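Local structure of Lin0012 protein (Listeria innocua, 3K17) at residues 18-29 against 244-255. The protein probably phosphorylates phosphomevalonate with ATP, a step of the mevalonate pathway to isopentenyl diphosphate, as a GHMP-family kinase. Numbering follows the deposited sequence.
Sequences AGEYAVVESGHT and YQHFLTRNNEIM
M255, a selenomethionine, reaches from helix 241-264 to both ends of the loop 18-29. CB keeps to the helix; CG meets the carbonyl oxygen T29 O at 3.3 Å; SE rests against both that oxygen and G19 CA, 3.6 Å from the latter; CE ends against G19 N, at 3.2 Å, and A18 CB, at 3.5 Å, a tight fit. The bend at chi2 (-53°) helps turn this long, flexible chain along the backbone, where G19, at a positive phi, has no side chain to obstruct SE.

One turn back, N251 lays its amide against A22 CB, and its ND2 gives a weak bond to a water that donates to E20 O. A methyl suits A22, since L248 CD2 also presses on CB, at 3.5 Å. F247 separately turns its ring edge to A22 N. In this GHMP-kinase fold the loop joins strands 7-18 and 29-35 of the large mixed sheet, so the contact sets the helix against a beta hairpin connection containing a 3-10 turn.

H28 CD2 meets N252 OD1 at 3.0 Å, the side chains crossing at about a right angle with ring and amide planes 49° apart; H28 ND1 donates almost straight (168°) to S26 O, which helps fix the ring's rotation, with E25 CB over one face. Nearer the start of the helix, Y244, long enough to carry its hydroxyl across to the loop, donates from OH to the anti lone pair of E25 OE2 at 2.7 Å, and K237 forms a salt bridge with the same oxygen.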
loop_
_atom_site.group_PDB
_atom_site.type_symbol
_atom_site.label_atom_id
_atom_site.label_comp_id
_atom_site.label_asym_id
_atom_site.label_seq_id
_atom_site.Cartn_x
_atom_site.Cartn_y
_atom_site.Cartn_z
ATOM N N ALA A 18 31.517 -3.793 -33.178
ATOM C CA ALA A 18 32.378 -2.693 -32.764
ATOM C C ALA A 18 31.548 -1.466 -32.391
ATOM O O ALA A 18 30.435 -1.297 -32.874
ATOM C CB ALA A 18 33.341 -2.335 -33.901
ATOM N N GLY A 19 32.093 -0.619 -31.528
ATOM C CA GLY A 19 31.395 0.595 -31.140
ATOM C C GLY A 19 30.488 0.507 -29.927
ATOM O O GLY A 19 29.785 1.473 -29.618
ATOM N N GLU A 20 30.501 -0.629 -29.233
ATOM C CA GLU A 20 29.655 -0.801 -28.053
ATOM C C GLU A 20 29.958 0.225 -26.965
ATOM O O GLU A 20 31.102 0.659 -26.803
ATOM C CB GLU A 20 29.814 -2.204 -27.460
ATOM C CG GLU A 20 29.516 -3.332 -28.419
ATOM C CD GLU A 20 30.781 -4.030 -28.892
ATOM O OE1 GLU A 20 31.692 -3.335 -29.382
ATOM O OE2 GLU A 20 30.856 -5.271 -28.775
ATOM N N TYR A 21 28.914 0.572 -26.214
ATOM C CA TYR A 21 28.962 1.540 -25.125
ATOM C C TYR A 21 28.916 2.959 -25.656
ATOM O O TYR A 21 28.042 3.733 -25.275
ATOM C CB TYR A 21 30.197 1.314 -24.245
ATOM C CG TYR A 21 30.007 0.169 -23.270
ATOM C CD1 TYR A 21 29.219 0.327 -22.125
ATOM C CD2 TYR A 21 30.567 -1.087 -23.514
ATOM C CE1 TYR A 21 28.991 -0.734 -21.252
ATOM C CE2 TYR A 21 30.345 -2.157 -22.645
ATOM C CZ TYR A 21 29.556 -1.973 -21.518
ATOM O OH TYR A 21 29.319 -3.028 -20.658
ATOM N N ALA A 22 29.834 3.292 -26.556
ATOM C CA ALA A 22 29.859 4.629 -27.133
ATOM C C ALA A 22 28.587 4.840 -27.950
ATOM O O ALA A 22 28.042 5.946 -28.018
ATOM C CB ALA A 22 31.088 4.790 -28.027
ATOM N N VAL A 23 28.110 3.761 -28.556
ATOM C CA VAL A 23 26.927 3.819 -29.393
ATOM C C VAL A 23 25.681 4.350 -28.680
ATOM O O VAL A 23 24.749 4.807 -29.336
ATOM C CB VAL A 23 26.631 2.431 -30.029
ATOM C CG1 VAL A 23 26.129 1.450 -28.973
ATOM C CG2 VAL A 23 25.636 2.585 -31.158
ATOM N N VAL A 24 25.659 4.313 -27.348
ATOM C CA VAL A 24 24.492 4.824 -26.634
ATOM C C VAL A 24 24.415 6.336 -26.820
ATOM O O VAL A 24 23.346 6.925 -26.719
ATOM C CB VAL A 24 24.534 4.494 -25.112
ATOM C CG1 VAL A 24 24.749 3.001 -24.908
ATOM C CG2 VAL A 24 25.634 5.288 -24.425
ATOM N N GLU A 25 25.555 6.959 -27.105
ATOM C CA GLU A 25 25.600 8.404 -27.320
ATOM C C GLU A 25 24.992 8.740 -28.675
ATOM O O GLU A 25 25.257 8.062 -29.671
ATOM C CB GLU A 25 27.044 8.915 -27.268
ATOM C CG GLU A 25 27.773 8.678 -25.940
ATOM C CD GLU A 25 27.040 9.262 -24.746
ATOM O OE1 GLU A 25 26.278 10.235 -24.925
ATOM O OE2 GLU A 25 27.236 8.756 -23.623
ATOM N N SER A 26 24.180 9.793 -28.709
ATOM C CA SER A 26 23.525 10.220 -29.936
ATOM C C SER A 26 24.536 10.448 -31.055
ATOM O O SER A 26 25.652 10.894 -30.815
ATOM C CB SER A 26 22.738 11.511 -29.691
ATOM O OG SER A 26 21.760 11.328 -28.677
ATOM N N GLY A 27 24.142 10.125 -32.279
ATOM C CA GLY A 27 25.030 10.334 -33.410
ATOM C C GLY A 27 26.251 9.439 -33.481
ATOM O O GLY A 27 27.035 9.543 -34.424
ATOM N N HIS A 28 26.441 8.567 -32.495
ATOM C CA HIS A 28 27.590 7.675 -32.533
ATOM C C HIS A 28 27.252 6.423 -33.327
ATOM O O HIS A 28 26.082 6.033 -33.437
ATOM C CB HIS A 28 28.060 7.336 -31.120
ATOM C CG HIS A 28 28.842 8.435 -30.473
ATOM N ND1 HIS A 28 28.303 9.675 -30.205
ATOM C CD2 HIS A 28 30.127 8.484 -30.049
ATOM C CE1 HIS A 28 29.222 10.439 -29.640
ATOM N NE2 HIS A 28 30.337 9.740 -29.535
ATOM N N THR A 29 28.276 5.785 -33.879
ATOM C CA THR A 29 28.055 4.623 -34.721
ATOM C C THR A 29 28.645 3.296 -34.257
ATOM O O THR A 29 29.731 3.243 -33.670
ATOM C CB THR A 29 28.574 4.908 -36.156
ATOM O OG1 THR A 29 28.009 6.135 -36.630
ATOM C CG2 THR A 29 28.179 3.792 -37.102
ATOM N N TYR A 244 35.979 9.241 -19.887
ATOM C CA TYR A 244 34.868 8.745 -20.689
ATOM C C TYR A 244 34.901 9.390 -22.066
ATOM O O TYR A 244 34.683 8.724 -23.077
ATOM C CB TYR A 244 33.530 9.053 -20.013
ATOM C CG TYR A 244 32.339 8.484 -20.759
ATOM C CD1 TYR A 244 32.126 7.105 -20.824
ATOM C CD2 TYR A 244 31.437 9.320 -21.416
ATOM C CE1 TYR A 244 31.045 6.573 -21.525
ATOM C CE2 TYR A 244 30.350 8.797 -22.121
ATOM C CZ TYR A 244 30.161 7.425 -22.170
ATOM O OH TYR A 244 29.082 6.907 -22.853
ATOM N N GLN A 245 35.180 10.690 -22.105
ATOM C CA GLN A 245 35.233 11.402 -23.373
ATOM C C GLN A 245 36.401 10.906 -24.222
ATOM O O GLN A 245 36.324 10.895 -25.451
ATOM C CB GLN A 245 35.351 12.914 -23.139
ATOM C CG GLN A 245 35.251 13.736 -24.415
ATOM C CD GLN A 245 33.985 13.436 -25.210
ATOM O OE1 GLN A 245 32.867 13.694 -24.751
ATOM N NE2 GLN A 245 34.159 12.884 -26.409
ATOM N N HIS A 246 37.480 10.494 -23.564
ATOM C CA HIS A 246 38.646 9.975 -24.275
ATOM C C HIS A 246 38.219 8.688 -24.957
ATOM O O HIS A 246 38.592 8.416 -26.100
ATOM C CB HIS A 246 39.788 9.673 -23.301
ATOM C CG HIS A 246 40.952 8.978 -23.937
ATOM N ND1 HIS A 246 41.711 9.556 -24.933
ATOM C CD2 HIS A 246 41.483 7.750 -23.724
ATOM C CE1 HIS A 246 42.659 8.715 -25.305
ATOM N NE2 HIS A 246 42.543 7.613 -24.588
ATOM N N PHE A 247 37.441 7.891 -24.233
ATOM C CA PHE A 247 36.925 6.634 -24.757
ATOM C C PHE A 247 36.112 6.909 -26.019
ATOM O O PHE A 247 36.371 6.331 -27.072
ATOM C CB PHE A 247 36.039 5.947 -23.711
ATOM C CG PHE A 247 35.182 4.845 -24.273
ATOM C CD1 PHE A 247 35.758 3.731 -24.872
ATOM C CD2 PHE A 247 33.794 4.934 -24.219
ATOM C CE1 PHE A 247 34.961 2.721 -25.415
ATOM C CE2 PHE A 247 32.992 3.929 -24.757
ATOM C CZ PHE A 247 33.575 2.823 -25.356
ATOM N N LEU A 248 35.135 7.805 -25.905
ATOM C CA LEU A 248 34.282 8.156 -27.038
ATOM C C LEU A 248 35.086 8.641 -28.238
ATOM O O LEU A 248 34.955 8.114 -29.341
ATOM C CB LEU A 248 33.281 9.245 -26.633
ATOM C CG LEU A 248 32.188 8.890 -25.621
ATOM C CD1 LEU A 248 31.308 10.118 -25.395
ATOM C CD2 LEU A 248 31.351 7.721 -26.135
ATOM N N THR A 249 35.909 9.661 -28.019
ATOM C CA THR A 249 36.735 10.232 -29.083
ATOM C C THR A 249 37.531 9.138 -29.769
ATOM O O THR A 249 37.568 9.041 -30.997
ATOM C CB THR A 249 37.717 11.268 -28.516
ATOM O OG1 THR A 249 36.979 12.311 -27.867
ATOM C CG2 THR A 249 38.583 11.859 -29.638
ATOM N N ARG A 250 38.177 8.318 -28.951
ATOM C CA ARG A 250 38.980 7.212 -29.445
ATOM C C ARG A 250 38.080 6.250 -30.233
ATOM O O ARG A 250 38.446 5.768 -31.307
ATOM C CB ARG A 250 39.618 6.492 -28.258
ATOM C CG ARG A 250 40.691 5.504 -28.642
ATOM C CD ARG A 250 42.023 6.193 -28.895
ATOM N NE ARG A 250 42.883 5.336 -29.700
ATOM C CZ ARG A 250 42.692 5.117 -30.994
ATOM N NH1 ARG A 250 41.681 5.701 -31.621
ATOM N NH2 ARG A 250 43.498 4.304 -31.658
ATOM N N ASN A 251 36.896 5.980 -29.693
ATOM C CA ASN A 251 35.952 5.085 -30.349
ATOM C C ASN A 251 35.559 5.601 -31.726
ATOM O O ASN A 251 35.498 4.841 -32.686
ATOM C CB ASN A 251 34.696 4.914 -29.483
ATOM C CG ASN A 251 33.553 4.251 -30.238
ATOM O OD1 ASN A 251 32.784 4.916 -30.950
ATOM N ND2 ASN A 251 33.444 2.936 -30.099
ATOM N N ASN A 252 35.297 6.900 -31.822
ATOM C CA ASN A 252 34.898 7.494 -33.093
ATOM C C ASN A 252 35.969 7.401 -34.171
ATOM O O ASN A 252 35.652 7.268 -35.356
ATOM C CB ASN A 252 34.480 8.945 -32.878
ATOM C CG ASN A 252 33.279 9.065 -31.965
ATOM O OD1 ASN A 252 32.267 8.390 -32.163
ATOM N ND2 ASN A 252 33.382 9.922 -30.961
ATOM N N GLU A 253 37.235 7.469 -33.761
ATOM C CA GLU A 253 38.343 7.364 -34.707
ATOM C C GLU A 253 38.331 5.942 -35.273
ATOM O O GLU A 253 38.392 5.737 -36.483
ATOM C CB GLU A 253 39.690 7.621 -34.005
ATOM C CG GLU A 253 39.785 8.944 -33.249
ATOM C CD GLU A 253 41.177 9.203 -32.662
ATOM O OE1 GLU A 253 41.683 8.359 -31.890
ATOM O OE2 GLU A 253 41.765 10.263 -32.971
ATOM N N ILE A 254 38.227 4.964 -34.376
ATOM C CA ILE A 254 38.214 3.556 -34.760
ATOM C C ILE A 254 37.032 3.187 -35.659
ATOM O O ILE A 254 37.191 2.438 -36.628
ATOM C CB ILE A 254 38.209 2.655 -33.497
ATOM C CG1 ILE A 254 39.471 2.932 -32.668
ATOM C CG2 ILE A 254 38.146 1.178 -33.897
ATOM C CD1 ILE A 254 39.533 2.190 -31.344
HETATM N N MSE A 255 35.846 3.704 -35.336
HETATM C CA MSE A 255 34.650 3.412 -36.128
HETATM C C MSE A 255 34.827 3.879 -37.566
HETATM O O MSE A 255 34.454 3.183 -38.512
HETATM C CB MSE A 255 33.422 4.092 -35.520
HETATM C CG MSE A 255 32.944 3.463 -34.228
HETATM SE SE MSE A 255 32.673 1.551 -34.412
HETATM C CE MSE A 255 34.183 0.978 -33.360
HETATM O O HOH W 1 33.523 0.671 -28.517
HETATM O O HOH W 2 31.884 12.020 -28.445
#